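Local coordinates for insecticidal Delta-Endotoxin Cry8Ea1 (Bacillus Thuringiensis, PDB 3EB7), which is an insecticidal toxin active against Holotrichia parallela larvae and, like other three-domain Cry toxins, probably acts by forming pores in insect gut membranes, at residues A[272-277]-A[464-469]; A[451-456]-A[474-479]. All blocks are in the same frame, centred on the assembly; numbering follows the deposited sequence.

Interaction 1 joins the 272-277 loop, which leads into strand 278-292, to the 464-469 loop, while interaction 2 lies inside the C-terminal beta-sandwich, their centres about 9 Å apart. Interaction 1 is partly buried and polar: one lysine reaches over to a loop, held by long, weak bonds. Interaction 2 is buried and mostly apolar, with valine and isoleucine branches packed together and a single water between two backbones. The loop holding 464-469 leads on to 474-479, which includes strand 476-478, so both contacts bear on the same part of the chain. They are also joined directly, since Phe277 N makes a probable hydrogen bond to Val454 O (2.9 Å), tying the 272-277 loop to the turn after strand 448-452.

Interaction 1 (A[272-277]-A[464-469]); sequences RGKHLF and ANEVGH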
# COMPACT_ATOMS: atom_id res chain seq x y z
N ARG A 272 11.93 -0.09 10.69
CA ARG A 272 12.95 -1.02 10.28
C ARG A 272 13.82 -0.35 9.26
O ARG A 272 13.31 0.31 8.36
CB ARG A 272 12.30 -2.24 9.60
CG ARG A 272 11.71 -3.25 10.55
CD ARG A 272 12.13 -4.66 10.09
NE ARG A 272 11.06 -5.21 9.32
CZ ARG A 272 11.10 -6.33 8.62
NH1 ARG A 272 12.20 -7.08 8.54
NH2 ARG A 272 10.00 -6.71 7.99
N GLY A 273 15.13 -0.58 9.35
CA GLY A 273 15.97 -0.46 8.17
C GLY A 273 15.32 -1.05 6.90
O GLY A 273 14.49 -1.97 6.96
N LYS A 274 15.68 -0.48 5.76
CA LYS A 274 15.27 -1.02 4.47
C LYS A 274 15.63 -2.53 4.35
O LYS A 274 16.64 -2.97 4.89
CB LYS A 274 15.85 -0.14 3.34
CG LYS A 274 15.20 1.27 3.23
CD LYS A 274 13.77 1.22 2.63
CE LYS A 274 13.21 2.59 2.24
NZ LYS A 274 13.86 3.73 2.96
N HIS A 275 14.74 -3.33 3.76
CA HIS A 275 14.90 -4.80 3.78
C HIS A 275 14.10 -5.32 2.60
O HIS A 275 13.24 -4.62 2.05
CB HIS A 275 14.31 -5.42 5.08
CG HIS A 275 12.89 -4.96 5.38
ND1 HIS A 275 11.78 -5.70 5.02
CD2 HIS A 275 12.42 -3.82 5.94
CE1 HIS A 275 10.68 -5.03 5.36
NE2 HIS A 275 11.04 -3.90 5.93
N LEU A 276 14.38 -6.56 2.22
CA LEU A 276 13.62 -7.25 1.20
C LEU A 276 12.27 -7.65 1.77
O LEU A 276 12.15 -7.90 2.97
CB LEU A 276 14.39 -8.52 0.75
CG LEU A 276 15.58 -8.20 -0.17
CD1 LEU A 276 16.62 -9.28 -0.00
CD2 LEU A 276 15.10 -8.01 -1.64
N PHE A 277 11.26 -7.71 0.93
CA PHE A 277 9.92 -8.06 1.40
C PHE A 277 9.98 -9.36 2.21
O PHE A 277 10.55 -10.33 1.76
CB PHE A 277 8.99 -8.20 0.20
CG PHE A 277 7.55 -8.43 0.58
CD1 PHE A 277 6.71 -7.37 0.92
CD2 PHE A 277 7.03 -9.72 0.62
CE1 PHE A 277 5.37 -7.57 1.27
CE2 PHE A 277 5.70 -9.93 0.98
CZ PHE A 277 4.87 -8.83 1.31
N ALA A 464 18.31 3.85 1.03
CA ALA A 464 17.53 4.76 1.84
C ALA A 464 17.08 5.95 0.97
O ALA A 464 17.79 6.95 0.84
CB ALA A 464 18.33 5.21 3.06
N ASN A 465 15.93 5.78 0.33
CA ASN A 465 15.25 6.80 -0.47
C ASN A 465 13.75 6.45 -0.41
O ASN A 465 13.40 5.33 -0.00
CB ASN A 465 15.80 6.79 -1.92
CG ASN A 465 15.47 5.50 -2.68
OD1 ASN A 465 14.31 5.09 -2.79
ND2 ASN A 465 16.51 4.84 -3.20
N GLU A 466 12.87 7.36 -0.82
CA GLU A 466 11.42 7.09 -0.86
C GLU A 466 10.85 7.14 -2.28
O GLU A 466 9.73 7.63 -2.50
CB GLU A 466 10.65 8.07 0.05
CG GLU A 466 11.15 8.12 1.52
CD GLU A 466 10.96 6.80 2.23
OE1 GLU A 466 10.11 5.99 1.78
OE2 GLU A 466 11.64 6.55 3.26
N VAL A 467 11.62 6.63 -3.23
CA VAL A 467 11.19 6.52 -4.62
C VAL A 467 9.95 5.61 -4.73
O VAL A 467 9.12 5.78 -5.63
CB VAL A 467 12.37 6.05 -5.54
CG1 VAL A 467 11.87 5.62 -6.95
CG2 VAL A 467 13.44 7.16 -5.66
N GLY A 468 9.81 4.69 -3.79
CA GLY A 468 8.69 3.78 -3.74
C GLY A 468 7.36 4.42 -3.40
O GLY A 468 6.34 3.76 -3.51
N HIS A 469 7.34 5.70 -3.03
CA HIS A 469 6.07 6.43 -2.94
C HIS A 469 5.30 6.39 -4.23
O HIS A 469 4.08 6.44 -4.21
CB HIS A 469 6.22 7.88 -2.53
CG HIS A 469 6.62 8.08 -1.10
ND1 HIS A 469 7.11 9.27 -0.64
CD2 HIS A 469 6.58 7.24 -0.04
CE1 HIS A 469 7.37 9.16 0.66
NE2 HIS A 469 7.06 7.93 1.04
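Lys274 is the residue that makes this contact: its ammonium group reaches the 464-469 loop at the backbone of Asn465 and the carboxylate of Glu466. The side chain leaves the backbone toward that loop, then bends at chi2 (-74°) and again at the last torsion, where chi4 of -23° is close to eclipsed. That final turn puts NZ 3.4 Å from Asn465 O, a weak hydrogen bond, and CE comes nearly as close to the same oxygen. Glu466 answers from the other segment. Its chain is also bent at chi2 (-64°), which brings the carboxylate nearer, and OE2 lies 3.6 Å from Lys274 NZ, a long salt bridge made as the two chains pass at a slant. Ala464 adds a looser touch through its CA, 4.0 Å from NZ. With one weak hydrogen bond and one long salt bridge, this contact holds NZ only loosely.

Each segment is braced from within. Asn465 turns its side chain away from the lysine and closes an Asx turn, OD1 accepting from Val467 N at 3.1 Å, while Glu466 CB sits 3.5 Å above one face of the His469 ring, offset toward the rim. In 272-277, Arg272 CZ lies 3.5 Å above one face of the His275 ring, over its centre.

The site is a three-way junction. Lys274 follows helix 263-270 and precedes strand 278-292; Asn465 and Val467 pack on Trp536 and on Tyr579 of strand 578-588; and Arg187 of the long helix 161-191 hydrogen-bonds Glu466 O and His469 ND1, joining the helical domain to the loop.

Interaction 2 (A[451-456]-A[474-479]); sequences IPVVKA and DPISFN
The flat group at this contact is the backbone carbonyl of Asp474, whose oxygen points into the side chain of Val454: O lies 3.4 Å from Val454 CB and 3.6 Å from Val454 CG1. A water works at the same oxygen, donating to Asp474 O at 2.7 Å and accepting from Val454 N at 3.0 Å, so it bridges the two backbones. No aromatic ring takes part across the segments.

Beyond the carbonyl the contact turns apolar. Val453 meets Ile476 through CG2, which comes 3.7 Å from Ile476 CG1, the two chains crossing at a slant. With chi1 at -65°, Val453 CG2 stands between its own backbone N and carbonyl carbon. Val454 CG2 makes a looser touch on Ile476 CD1 at 4.3 Å. Val453 also packs on Ile580 and Ile583, and both segments make backbone hydrogen bonds to strand 578-588.

The chemistry is that of a buried apolar contact in the C-terminal sandwich, where Val453 also meets Thr484 and Ile487 of strand 482-491: branched aliphatic groups touch, while one water takes up the Val454 amide. The two segments therefore rely on apolar packing, on their common pairing to strand 578-588, and on one water bridging Val454 N and Asp474 O.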
# COMPACT_ATOMS: atom_id res chain seq x y z
N ILE A 451 5.68 -8.41 -10.42
CA ILE A 451 6.55 -8.94 -9.40
C ILE A 451 7.57 -7.88 -9.09
O ILE A 451 8.56 -7.74 -9.82
CB ILE A 451 7.34 -10.20 -9.84
CG1 ILE A 451 6.44 -11.19 -10.62
CG2 ILE A 451 8.10 -10.82 -8.61
CD1 ILE A 451 5.70 -12.22 -9.76
N PRO A 452 7.35 -7.12 -8.00
CA PRO A 452 8.30 -6.16 -7.48
C PRO A 452 9.60 -6.89 -7.16
O PRO A 452 9.55 -7.93 -6.52
CB PRO A 452 7.63 -5.70 -6.19
CG PRO A 452 6.17 -5.87 -6.46
CD PRO A 452 6.11 -7.16 -7.18
N VAL A 453 10.75 -6.36 -7.57
CA VAL A 453 12.01 -7.09 -7.35
C VAL A 453 12.44 -7.17 -5.87
O VAL A 453 13.31 -7.98 -5.50
CB VAL A 453 13.16 -6.57 -8.25
CG1 VAL A 453 12.85 -6.84 -9.73
CG2 VAL A 453 13.43 -5.04 -7.97
N VAL A 454 11.81 -6.35 -5.04
CA VAL A 454 12.02 -6.37 -3.59
C VAL A 454 11.51 -7.70 -2.98
O VAL A 454 11.84 -8.04 -1.85
CB VAL A 454 11.46 -5.06 -2.93
CG1 VAL A 454 9.91 -5.02 -2.88
CG2 VAL A 454 12.10 -4.82 -1.56
N LYS A 455 10.78 -8.49 -3.77
CA LYS A 455 10.34 -9.82 -3.36
C LYS A 455 11.35 -10.93 -3.70
O LYS A 455 10.96 -12.09 -3.88
CB LYS A 455 8.97 -10.16 -4.00
CG LYS A 455 7.88 -9.09 -3.78
CD LYS A 455 6.55 -9.74 -4.21
CE LYS A 455 5.86 -10.45 -3.02
NZ LYS A 455 4.92 -11.52 -3.44
N ALA A 456 12.62 -10.57 -3.83
CA ALA A 456 13.70 -11.55 -4.02
C ALA A 456 14.04 -12.28 -2.74
O ALA A 456 13.80 -11.78 -1.62
CB ALA A 456 14.93 -10.89 -4.55
N ASP A 474 9.42 -0.48 -2.12
CA ASP A 474 10.77 -0.07 -2.45
C ASP A 474 11.35 -0.64 -3.76
O ASP A 474 11.22 -1.84 -4.05
CB ASP A 474 11.70 -0.43 -1.30
CG ASP A 474 11.41 0.36 -0.03
OD1 ASP A 474 10.99 1.56 -0.11
OD2 ASP A 474 11.61 -0.23 1.07
N PRO A 475 11.99 0.21 -4.56
CA PRO A 475 12.73 -0.32 -5.71
C PRO A 475 14.09 -0.89 -5.22
O PRO A 475 14.48 -0.63 -4.08
CB PRO A 475 13.01 0.93 -6.53
CG PRO A 475 13.18 2.04 -5.44
CD PRO A 475 12.10 1.68 -4.42
N ILE A 476 14.81 -1.62 -6.09
CA ILE A 476 16.22 -1.94 -5.82
C ILE A 476 17.07 -0.97 -6.67
O ILE A 476 16.75 -0.75 -7.83
CB ILE A 476 16.58 -3.47 -6.08
CG1 ILE A 476 15.74 -4.43 -5.21
CG2 ILE A 476 18.07 -3.77 -5.83
CD1 ILE A 476 15.70 -4.07 -3.79
N SER A 477 18.11 -0.39 -6.09
CA SER A 477 18.96 0.65 -6.75
C SER A 477 20.36 0.14 -7.11
O SER A 477 20.93 -0.65 -6.37
CB SER A 477 19.14 1.87 -5.83
OG SER A 477 17.88 2.31 -5.34
N PHE A 478 20.92 0.60 -8.23
CA PHE A 478 22.33 0.33 -8.56
C PHE A 478 23.05 1.62 -8.89
O PHE A 478 22.57 2.39 -9.71
CB PHE A 478 22.45 -0.66 -9.70
CG PHE A 478 21.69 -1.94 -9.47
CD1 PHE A 478 20.35 -2.04 -9.83
CD2 PHE A 478 22.30 -3.02 -8.85
CE1 PHE A 478 19.62 -3.21 -9.56
CE2 PHE A 478 21.59 -4.21 -8.60
CZ PHE A 478 20.25 -4.30 -8.95
N ASN A 479 24.16 1.87 -8.20
CA ASN A 479 25.08 2.95 -8.55
C ASN A 479 26.20 2.41 -9.44
O ASN A 479 27.00 3.18 -9.96
CB ASN A 479 25.68 3.60 -7.30
CG ASN A 479 24.68 4.44 -6.53
OD1 ASN A 479 24.51 4.26 -5.32
ND2 ASN A 479 24.03 5.37 -7.22
O HOH W 1 11.06 -3.59 -6.04